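Long-range contacts in nucleoporin NUP82 (Chaetomium thermophilum, PDB 5CWW), which probably serves as a structural component of the nuclear pore complex and a docking site for transport factors, here represented by its N-terminal beta-propeller part: residues 193-197 against 252-257; 275-281 against 387-392. One frame throughout, in Å; residues are numbered along the deposited sequence.

Interaction 1 (193-197 against 252-257); sequences VTEDA and MEVAAA
The type I turn from Thr-194 to Ala-197 meets the start of strand 254-258 at Glu-195 and Val-254. Their CA atoms are 4.6 Å apart, while those of Val-193 and Ala-257 are 7.1 Å apart. One backbone hydrogen bond joins the segments. Val-254 N donates to Glu-195 O at 2.9 Å, with 165° at the hydrogen. Glu-253 CA adds a CH...O contact to the same oxygen. Val-254 carries the apolar part. Its CG2 lies 3.5 Å from Ala-197 CA and also packs on Thr-194 O. Its CG1, anti to the backbone N (chi1 -178°), meets Val-193 CG1 at 3.9 Å, and the two valines cross at about a right angle. Val-193 CG2 reaches Ala-257 CB. Glu-195 and Glu-253 run side by side. Glu-195 OE2 and Glu-253 OE1 are 4.1 Å apart, a likely unfavourable pairing. A water donates to both Glu-195 OE2 and Val-254 O, and Glu-253 OE2 is hydrogen-bonded to Thr-277. The contact joins the turn between strands 189-194 and 198-203 to the edge strand of the next sheet, probably the neighbouring propeller blade. Met-276 and Leu-274 of strand 272-276 and Leu-221 of helix 221-225 pack around it.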
ATOM      1  N   VAL B 193      -4.311  -2.763   4.748  1.00 43.50           N
ATOM      2  CA  VAL B 193      -3.231  -3.603   4.254  1.00 43.59           C
ATOM      3  C   VAL B 193      -2.275  -3.903   5.399  1.00 43.70           C
ATOM      4  O   VAL B 193      -1.880  -3.003   6.144  1.00 45.10           O
ATOM      5  CB  VAL B 193      -2.463  -2.930   3.091  1.00 42.92           C
ATOM      6  CG1 VAL B 193      -1.464  -3.898   2.476  1.00 43.27           C
ATOM      7  CG2 VAL B 193      -3.429  -2.425   2.029  1.00 41.71           C
ATOM      8  N   THR B 194      -1.913  -5.176   5.533  1.00 43.05           N
ATOM      9  CA  THR B 194      -1.009  -5.625   6.584  1.00 43.24           C
ATOM     10  C   THR B 194       0.390  -5.854   6.028  1.00 43.18           C
ATOM     11  O   THR B 194       0.571  -5.929   4.812  1.00 42.83           O
ATOM     12  CB  THR B 194      -1.517  -6.926   7.235  1.00 43.03           C
ATOM     13  OG1 THR B 194      -1.724  -7.916   6.222  1.00 42.94           O
ATOM     14  CG2 THR B 194      -2.828  -6.683   7.965  1.00 44.10           C
ATOM     15  N   GLU B 195       1.372  -5.949   6.921  1.00 47.66           N
ATOM     16  CA  GLU B 195       2.749  -6.247   6.533  1.00 51.13           C
ATOM     17  C   GLU B 195       2.860  -7.505   5.681  1.00 49.03           C
ATOM     18  O   GLU B 195       3.650  -7.550   4.742  1.00 50.64           O
ATOM     19  CB  GLU B 195       3.636  -6.408   7.770  1.00 59.70           C
ATOM     20  CG  GLU B 195       4.114  -5.105   8.376  1.00 67.29           C
ATOM     21  CD  GLU B 195       5.150  -5.319   9.462  1.00 75.77           C
ATOM     22  OE1 GLU B 195       5.133  -6.394  10.100  1.00 77.92           O
ATOM     23  OE2 GLU B 195       5.988  -4.415   9.672  1.00 80.10           O
ATOM     24  N   ASP B 196       2.061  -8.520   5.999  1.00 46.97           N
ATOM     25  CA  ASP B 196       2.122  -9.781   5.265  1.00 46.77           C
ATOM     26  C   ASP B 196       1.241  -9.725   4.017  1.00 44.78           C
ATOM     27  O   ASP B 196       0.791 -10.752   3.510  1.00 45.99           O
ATOM     28  CB  ASP B 196       1.726 -10.957   6.170  1.00 52.56           C
ATOM     29  CG  ASP B 196       0.289 -10.880   6.656  1.00 56.46           C
ATOM     30  OD1 ASP B 196      -0.296  -9.777   6.657  1.00 57.18           O
ATOM     31  OD2 ASP B 196      -0.252 -11.933   7.052  1.00 60.59           O
ATOM     32  N   ALA B 197       1.006  -8.507   3.531  1.00 45.14           N
ATOM     33  CA  ALA B 197       0.427  -8.279   2.209  1.00 44.43           C
ATOM     34  C   ALA B 197      -0.961  -8.889   2.037  1.00 45.05           C
ATOM     35  O   ALA B 197      -1.262  -9.471   0.995  1.00 47.22           O
ATOM     36  CB  ALA B 197       1.369  -8.815   1.132  1.00 43.44           C
ATOM     37  N   MET B 252       7.861  -9.576   0.256  1.00 48.85           N
ATOM     38  CA  MET B 252       6.528  -8.998   0.118  1.00 48.69           C
ATOM     39  C   MET B 252       6.047  -8.422   1.446  1.00 48.04           C
ATOM     40  O   MET B 252       4.851  -8.409   1.735  1.00 47.48           O
ATOM     41  CB  MET B 252       5.537 -10.040  -0.407  1.00 50.54           C
ATOM     42  CG  MET B 252       5.801 -10.452  -1.852  1.00 52.27           C
ATOM     43  SD  MET B 252       4.484 -11.444  -2.587  1.00 53.13           S
ATOM     44  CE  MET B 252       3.218 -10.193  -2.819  1.00 49.24           C
ATOM     45  N   GLU B 253       6.991  -7.957   2.260  1.00 48.84           N
ATOM     46  CA  GLU B 253       6.648  -7.184   3.447  1.00 49.08           C
ATOM     47  C   GLU B 253       6.217  -5.794   2.995  1.00 49.05           C
ATOM     48  O   GLU B 253       7.014  -5.048   2.432  1.00 48.40           O
ATOM     49  CB  GLU B 253       7.830  -7.097   4.413  1.00 51.10           C
ATOM     50  CG  GLU B 253       7.508  -6.383   5.719  1.00 54.05           C
ATOM     51  CD  GLU B 253       8.732  -6.163   6.583  1.00 57.90           C
ATOM     52  OE1 GLU B 253       8.776  -6.712   7.702  1.00 59.52           O
ATOM     53  OE2 GLU B 253       9.649  -5.436   6.148  1.00 58.99           O
ATOM     54  N   VAL B 254       4.959  -5.443   3.245  1.00 49.36           N
ATOM     55  CA  VAL B 254       4.418  -4.175   2.765  1.00 46.70           C
ATOM     56  C   VAL B 254       4.897  -3.009   3.617  1.00 46.70           C
ATOM     57  O   VAL B 254       4.853  -3.069   4.847  1.00 47.04           O
ATOM     58  CB  VAL B 254       2.876  -4.185   2.755  1.00 45.55           C
ATOM     59  CG1 VAL B 254       2.328  -2.866   2.206  1.00 46.80           C
ATOM     60  CG2 VAL B 254       2.358  -5.356   1.929  1.00 43.69           C
ATOM     61  N   ALA B 255       5.357  -1.955   2.946  1.00 45.63           N
ATOM     62  CA  ALA B 255       5.743  -0.714   3.611  1.00 46.24           C
ATOM     63  C   ALA B 255       4.566   0.254   3.639  1.00 46.32           C
ATOM     64  O   ALA B 255       4.305   0.892   4.655  1.00 47.05           O
ATOM     65  CB  ALA B 255       6.930  -0.081   2.910  1.00 46.48           C
ATOM     66  N   ALA B 256       3.860   0.362   2.518  1.00 44.99           N
ATOM     67  CA  ALA B 256       2.701   1.240   2.432  1.00 44.16           C
ATOM     68  C   ALA B 256       1.897   0.969   1.169  1.00 43.39           C
ATOM     69  O   ALA B 256       2.395   0.378   0.212  1.00 43.40           O
ATOM     70  CB  ALA B 256       3.131   2.701   2.473  1.00 45.29           C
ATOM     71  N   ALA B 257       0.649   1.422   1.177  1.00 43.34           N
ATOM     72  CA  ALA B 257      -0.233   1.292   0.029  1.00 43.51           C
ATOM     73  C   ALA B 257      -1.074   2.551  -0.106  1.00 44.28           C
ATOM     74  O   ALA B 257      -1.346   3.235   0.882  1.00 45.69           O
ATOM     75  CB  ALA B 257      -1.120   0.076   0.167  1.00 42.22           C
TER
HETATM   76  O   HOH W   1       6.207  -2.520   7.256  1.00 57.34           O

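Interaction 2 (275-281 against 387-392); sequences AMTSGDV and VELKDI
Ala-275 CB touches Ile-392 CB at 3.8 Å and also Leu-389 CD1. Next, Leu-389 CB packs against Met-276 O at 3.4 Å. Met-276 also begins a type I turn that ends at Gly-279. Thr-277 lies in this turn and makes two CH...O contacts. Its CA meets Leu-389 O at 3.6 Å, nearly straight at 165°, and its O takes Glu-388 CA. Glu-388 CG also lies against Thr-277 O, while Glu-388 OE1 is hydrogen-bonded to Thr-433 OG1. Ser-278 O lies 3.6 Å from Val-387 CG1, the branch anti to the backbone N (chi1 174°), which is thereby turned to the turn. A basic side chain of another protein's chain hydrogen-bonds to Ser-278 O. Gly-279 CA comes within 3.2 Å of Val-387 O, and its positive phi at the end of the turn suits glycine. One water donates to both Gly-279 O and Val-387 O. Leu-389 CD1 packs on Gly-279 O and reaches Val-281 CG2 at 3.9 Å, the two side chains crossing at about a right angle. Val-281 CG1 meets Ile-392 CD1 at 4.2 Å. No direct hydrogen bond joins the segments. The turn between strands 272-276 and 281-284 thus packs on edge strand 389-395 of the next sheet, probably another blade. Leu-430 of strand 427-432 touches Val-281, Leu-389 and Ile-392, and Trp-273 touches Val-281 and Ile-392.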
ATOM      1  N   ALA B 275       3.906  -0.570  -2.021  1.00 41.08           N
ATOM      2  CA  ALA B 275       5.357  -0.529  -1.943  1.00 41.03           C
ATOM      3  C   ALA B 275       5.846  -1.446  -0.830  1.00 42.57           C
ATOM      4  O   ALA B 275       5.412  -1.335   0.317  1.00 43.28           O
ATOM      5  CB  ALA B 275       5.840   0.895  -1.714  1.00 41.40           C
ATOM      6  N   MET B 276       6.749  -2.352  -1.190  1.00 41.39           N
ATOM      7  CA  MET B 276       7.342  -3.293  -0.251  1.00 43.18           C
ATOM      8  C   MET B 276       8.634  -2.723   0.314  1.00 44.38           C
ATOM      9  O   MET B 276       9.320  -1.952  -0.356  1.00 45.65           O
ATOM     10  CB  MET B 276       7.622  -4.629  -0.941  1.00 43.68           C
ATOM     11  CG  MET B 276       6.441  -5.191  -1.718  1.00 43.17           C
ATOM     12  SD  MET B 276       5.051  -5.645  -0.656  1.00 46.63           S
ATOM     13  CE  MET B 276       3.885  -6.235  -1.876  1.00 49.85           C
ATOM     14  N   THR B 277       8.973  -3.106   1.541  1.00 45.93           N
ATOM     15  CA  THR B 277      10.221  -2.662   2.152  1.00 47.76           C
ATOM     16  C   THR B 277      11.418  -3.237   1.399  1.00 49.25           C
ATOM     17  O   THR B 277      12.534  -2.740   1.523  1.00 53.25           O
ATOM     18  CB  THR B 277      10.312  -3.069   3.636  1.00 49.18           C
ATOM     19  OG1 THR B 277      10.181  -4.491   3.758  1.00 48.80           O
ATOM     20  CG2 THR B 277       9.223  -2.390   4.450  1.00 49.11           C
ATOM     21  N   SER B 278      11.184  -4.281   0.612  1.00 47.71           N
ATOM     22  CA  SER B 278      12.245  -4.876  -0.189  1.00 46.84           C
ATOM     23  C   SER B 278      12.647  -3.963  -1.346  1.00 48.18           C
ATOM     24  O   SER B 278      13.713  -4.136  -1.931  1.00 48.97           O
ATOM     25  CB  SER B 278      11.803  -6.235  -0.735  1.00 48.49           C
ATOM     26  OG  SER B 278      10.732  -6.084  -1.649  1.00 47.45           O
ATOM     27  N   GLY B 279      11.783  -3.004  -1.673  1.00 47.49           N
ATOM     28  CA  GLY B 279      12.043  -2.058  -2.748  1.00 47.71           C
ATOM     29  C   GLY B 279      11.135  -2.230  -3.953  1.00 47.47           C
ATOM     30  O   GLY B 279      11.176  -1.428  -4.884  1.00 46.98           O
ATOM     31  N   ASP B 280      10.308  -3.269  -3.935  1.00 46.66           N
ATOM     32  CA  ASP B 280       9.435  -3.567  -5.064  1.00 47.45           C
ATOM     33  C   ASP B 280       8.119  -2.804  -4.987  1.00 45.93           C
ATOM     34  O   ASP B 280       7.659  -2.428  -3.906  1.00 45.61           O
ATOM     35  CB  ASP B 280       9.159  -5.070  -5.142  1.00 48.58           C
ATOM     36  CG  ASP B 280      10.405  -5.878  -5.450  1.00 52.30           C
ATOM     37  OD1 ASP B 280      11.344  -5.321  -6.056  1.00 54.07           O
ATOM     38  OD2 ASP B 280      10.446  -7.073  -5.090  1.00 53.62           O
ATOM     39  N   VAL B 281       7.519  -2.592  -6.155  1.00 45.55           N
ATOM     40  CA  VAL B 281       6.257  -1.878  -6.276  1.00 43.38           C
ATOM     41  C   VAL B 281       5.271  -2.760  -7.025  1.00 43.21           C
ATOM     42  O   VAL B 281       5.636  -3.422  -7.996  1.00 44.29           O
ATOM     43  CB  VAL B 281       6.435  -0.528  -7.018  1.00 41.26           C
ATOM     44  CG1 VAL B 281       5.093   0.135  -7.288  1.00 39.97           C
ATOM     45  CG2 VAL B 281       7.339   0.403  -6.222  1.00 41.93           C
ATOM     46  N   VAL B 387      17.298   1.523  -1.750  1.00 57.27           N
ATOM     47  CA  VAL B 387      16.423   0.538  -2.374  1.00 53.54           C
ATOM     48  C   VAL B 387      15.203   0.310  -1.489  1.00 52.21           C
ATOM     49  O   VAL B 387      14.075   0.227  -1.975  1.00 49.56           O
ATOM     50  CB  VAL B 387      17.156  -0.804  -2.614  1.00 56.69           C
ATOM     51  CG1 VAL B 387      16.197  -1.869  -3.141  1.00 54.71           C
ATOM     52  CG2 VAL B 387      18.308  -0.610  -3.585  1.00 59.07           C
ATOM     53  N   GLU B 388      15.449   0.212  -0.186  1.00 55.35           N
ATOM     54  CA  GLU B 388      14.404  -0.033   0.801  1.00 57.08           C
ATOM     55  C   GLU B 388      13.375   1.096   0.833  1.00 55.97           C
ATOM     56  O   GLU B 388      13.726   2.255   1.063  1.00 58.33           O
ATOM     57  CB  GLU B 388      15.034  -0.209   2.186  1.00 60.26           C
ATOM     58  CG  GLU B 388      14.041  -0.432   3.318  1.00 60.21           C
ATOM     59  CD  GLU B 388      14.726  -0.700   4.642  1.00 62.71           C
ATOM     60  OE1 GLU B 388      15.562   0.132   5.060  1.00 65.24           O
ATOM     61  OE2 GLU B 388      14.437  -1.748   5.259  1.00 63.81           O
ATOM     62  N   LEU B 389      12.108   0.753   0.607  1.00 54.74           N
ATOM     63  CA  LEU B 389      11.039   1.749   0.532  1.00 50.64           C
ATOM     64  C   LEU B 389      10.287   1.870   1.850  1.00 50.34           C
ATOM     65  O   LEU B 389      10.160   0.898   2.600  1.00 51.23           O
ATOM     66  CB  LEU B 389      10.055   1.407  -0.589  1.00 46.80           C
ATOM     67  CG  LEU B 389      10.575   1.547  -2.024  1.00 43.78           C
ATOM     68  CD1 LEU B 389       9.509   1.097  -3.005  1.00 40.73           C
ATOM     69  CD2 LEU B 389      10.994   2.978  -2.321  1.00 43.35           C
ATOM     70  N   LYS B 390       9.789   3.072   2.120  1.00 49.35           N
ATOM     71  CA  LYS B 390       9.048   3.340   3.348  1.00 47.22           C
ATOM     72  C   LYS B 390       7.701   4.004   3.083  1.00 47.87           C
ATOM     73  O   LYS B 390       6.815   3.973   3.935  1.00 48.65           O
ATOM     74  CB  LYS B 390       9.892   4.210   4.284  1.00 48.88           C
ATOM     75  CG  LYS B 390      11.047   3.455   4.934  1.00 50.79           C
ATOM     76  CD  LYS B 390      10.547   2.442   5.966  1.00 53.62           C
ATOM     77  CE  LYS B 390      11.585   1.379   6.290  1.00 57.38           C
ATOM     78  NZ  LYS B 390      12.808   1.962   6.900  1.00 60.35           N
ATOM     79  N   ASP B 391       7.540   4.602   1.908  1.00 48.98           N
ATOM     80  CA  ASP B 391       6.249   5.171   1.544  1.00 48.40           C
ATOM     81  C   ASP B 391       6.066   5.232   0.036  1.00 47.21           C
ATOM     82  O   ASP B 391       7.030   5.171  -0.727  1.00 48.44           O
ATOM     83  CB  ASP B 391       6.090   6.574   2.132  1.00 50.04           C
ATOM     84  CG  ASP B 391       4.636   6.938   2.394  1.00 50.97           C
ATOM     85  OD1 ASP B 391       3.736   6.216   1.917  1.00 50.36           O
ATOM     86  OD2 ASP B 391       4.390   7.959   3.070  1.00 52.31           O
ATOM     87  N   ILE B 392       4.811   5.346  -0.379  1.00 44.61           N
ATOM     88  CA  ILE B 392       4.466   5.476  -1.784  1.00 44.49           C
ATOM     89  C   ILE B 392       3.347   6.500  -1.918  1.00 45.37           C
ATOM     90  O   ILE B 392       2.433   6.545  -1.093  1.00 45.49           O
ATOM     91  CB  ILE B 392       4.038   4.125  -2.400  1.00 43.72           C
ATOM     92  CG1 ILE B 392       3.715   4.295  -3.887  1.00 43.68           C
ATOM     93  CG2 ILE B 392       2.851   3.531  -1.633  1.00 42.80           C
ATOM     94  CD1 ILE B 392       3.553   2.990  -4.638  1.00 43.95           C
TER
HETATM   95  O   HOH W   2      13.105   0.638  -4.598  1.00 49.34           O

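In the fold
From the N terminus, strand 189-194 turns at 194-197. The chain then passes through strands 198-203 and 217-220 and helices 210-213, 221-225 and 248-251. Interaction 1 closes this loop at 252-257. Strand 254-258 leads into 272-276, where interaction 2 opens. That loop is longer, holds helices 298-315 and 321-338, and closes at 387-392. The loops lie in series and neither nest nor cross. The centres of the two contacts are about 9 Å apart. The contacts meet in the sheet of 254-258 and 272-276, where Ala-255 N and Ala-275 O probably hydrogen-bond. Together they tie three successive sheets, consistent with neighbouring blades of a beta-propeller.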